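Local coordinates for protein esterase (Pseudomonas putida, PDB 1ZOI) that hydrolyses ester bonds stereoselectively as an alpha/beta hydrolase-fold esterase, probably of use in D-beta-acetylthioisobutyric acid synthesis, at residues 217-222 against 241-246. Numbering follows the deposited sequence.
Sequences QPVLVM and KLLPNG
V219 turns CG1 anti to its backbone N (chi1 177°). L243 sets CG beside its own backbone N, and its second torsion then extends CD1 roughly anti to CA (chi2 160°). Together these rotations bring V219 CG1 within 3.5 Å of L243 CD1. The two side chains cross at about a right angle. The same methyl of L243 also reaches V221, with CD1 3.8 Å from V221 CG2, so one leucine branch touches two valines of strand 219-224. L212 of helix 209-214 packs on L243 as well.

The backbones meet beside this apolar patch. V219 N donates to N245 O at 3.1 Å; the bond is nearly straight at the hydrogen, but the donor lies 38° out of the carbonyl plane. G246 CA makes a CA-H...O contact of 3.1 Å with V219 O, at the parallel bridge between V219 and G246. A water accepts from N245 N and donates to Q217 O, at 2.8 Å from each. N245 ND2 hydrogen-bonds to Q216 O, just ahead of segment 217-222.

This is the end of the beta-alpha-beta crossover from strand 219-224 through helix 236-242 to strand 246-251, the outermost strand of the sheet within this chain. One direct bond joins the backbones here, and the water spans them just before the V219-G246 bridge, while the L243 side chain meets V219 and V221 through apolar methyl contacts.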
loop_
_atom_site.group_PDB
_atom_site.type_symbol
_atom_site.label_atom_id
_atom_site.label_comp_id
_atom_site.label_asym_id
_atom_site.label_seq_id
_atom_site.Cartn_x
_atom_site.Cartn_y
_atom_site.Cartn_z
ATOM N N GLN A 217 19.619 -30.129 -13.323
ATOM C CA GLN A 217 19.326 -29.160 -14.374
ATOM C C GLN A 217 20.404 -28.095 -14.467
ATOM O O GLN A 217 21.176 -27.889 -13.525
ATOM C CB GLN A 217 17.993 -28.452 -14.107
ATOM C CG GLN A 217 16.758 -29.313 -14.227
ATOM C CD GLN A 217 16.238 -29.763 -12.878
ATOM O OE1 GLN A 217 15.026 -29.860 -12.671
ATOM N NE2 GLN A 217 17.147 -30.050 -11.956
ATOM N N PRO A 218 20.486 -27.411 -15.622
ATOM C CA PRO A 218 21.488 -26.357 -15.783
ATOM C C PRO A 218 21.095 -25.212 -14.846
ATOM O O PRO A 218 19.936 -24.792 -14.830
ATOM C CB PRO A 218 21.337 -25.957 -17.249
ATOM C CG PRO A 218 20.834 -27.207 -17.900
ATOM C CD PRO A 218 19.824 -27.708 -16.904
ATOM N N VAL A 219 22.052 -24.715 -14.074
ATOM C CA VAL A 219 21.789 -23.622 -13.143
ATOM C C VAL A 219 22.875 -22.558 -13.257
ATOM O O VAL A 219 24.059 -22.874 -13.321
ATOM C CB VAL A 219 21.759 -24.122 -11.680
ATOM C CG1 VAL A 219 21.548 -22.948 -10.738
ATOM C CG2 VAL A 219 20.651 -25.157 -11.499
ATOM N N LEU A 220 22.468 -21.297 -13.290
ATOM C CA LEU A 220 23.428 -20.204 -13.363
ATOM C C LEU A 220 23.420 -19.497 -12.017
ATOM O O LEU A 220 22.357 -19.140 -11.504
ATOM C CB LEU A 220 23.041 -19.218 -14.471
ATOM C CG LEU A 220 24.048 -18.118 -14.846
ATOM C CD1 LEU A 220 24.300 -17.202 -13.677
ATOM C CD2 LEU A 220 25.344 -18.753 -15.311
ATOM N N VAL A 221 24.602 -19.315 -11.442
ATOM C CA VAL A 221 24.736 -18.635 -10.160
ATOM C C VAL A 221 25.338 -17.248 -10.395
ATOM O O VAL A 221 26.510 -17.124 -10.755
ATOM C CB VAL A 221 25.656 -19.431 -9.201
ATOM C CG1 VAL A 221 25.724 -18.742 -7.848
ATOM C CG2 VAL A 221 25.141 -20.861 -9.052
ATOM N N MET A 222 24.526 -16.210 -10.203
ATOM C CA MET A 222 24.960 -14.823 -10.380
ATOM C C MET A 222 25.261 -14.197 -9.024
ATOM O O MET A 222 24.452 -14.297 -8.106
ATOM C CB MET A 222 23.853 -13.998 -11.032
ATOM C CG MET A 222 23.603 -14.274 -12.492
ATOM S SD MET A 222 22.182 -13.318 -13.079
ATOM C CE MET A 222 22.318 -11.853 -12.133
ATOM N N LYS A 241 29.839 -24.649 -7.309
ATOM C CA LYS A 241 30.627 -25.876 -7.283
ATOM C C LYS A 241 29.818 -27.100 -6.863
ATOM O O LYS A 241 30.051 -28.201 -7.360
ATOM C CB LYS A 241 31.824 -25.713 -6.345
ATOM C CG LYS A 241 32.826 -24.669 -6.797
ATOM C CD LYS A 241 33.998 -24.576 -5.834
ATOM C CE LYS A 241 35.020 -23.552 -6.303
ATOM N NZ LYS A 241 34.434 -22.187 -6.404
ATOM N N LEU A 242 28.870 -26.908 -5.949
ATOM C CA LEU A 242 28.034 -28.005 -5.471
ATOM C C LEU A 242 27.035 -28.490 -6.518
ATOM O O LEU A 242 26.692 -29.673 -6.552
ATOM C CB LEU A 242 27.283 -27.582 -4.203
ATOM C CG LEU A 242 28.126 -27.492 -2.930
ATOM C CD1 LEU A 242 27.326 -26.838 -1.806
ATOM C CD2 LEU A 242 28.564 -28.895 -2.528
ATOM N N LEU A 243 26.561 -27.575 -7.361
ATOM C CA LEU A 243 25.605 -27.920 -8.414
ATOM C C LEU A 243 26.310 -28.703 -9.524
ATOM O O LEU A 243 27.238 -28.197 -10.150
ATOM C CB LEU A 243 24.992 -26.645 -8.999
ATOM C CG LEU A 243 23.999 -25.893 -8.104
ATOM C CD1 LEU A 243 23.868 -24.454 -8.581
ATOM C CD2 LEU A 243 22.657 -26.603 -8.114
ATOM N N PRO A 244 25.871 -29.944 -9.788
ATOM C CA PRO A 244 26.524 -30.727 -10.847
ATOM C C PRO A 244 26.600 -30.026 -12.208
ATOM O O PRO A 244 27.577 -30.188 -12.943
ATOM C CB PRO A 244 25.709 -32.026 -10.881
ATOM C CG PRO A 244 24.394 -31.649 -10.284
ATOM C CD PRO A 244 24.773 -30.707 -9.174
ATOM N N ASN A 245 25.578 -29.244 -12.542
ATOM C CA ASN A 245 25.573 -28.520 -13.811
ATOM C C ASN A 245 25.401 -27.022 -13.592
ATOM O O ASN A 245 24.676 -26.350 -14.330
ATOM C CB ASN A 245 24.465 -29.054 -14.727
ATOM C CG ASN A 245 24.826 -30.391 -15.354
ATOM O OD1 ASN A 245 25.746 -30.478 -16.173
ATOM N ND2 ASN A 245 24.112 -31.440 -14.967
ATOM N N GLY A 246 26.084 -26.506 -12.574
ATOM C CA GLY A 246 26.002 -25.091 -12.270
ATOM C C GLY A 246 27.223 -24.327 -12.738
ATOM O O GLY A 246 28.294 -24.905 -12.932
HETATM O O HOH W 1 23.095 -28.387 -11.527
#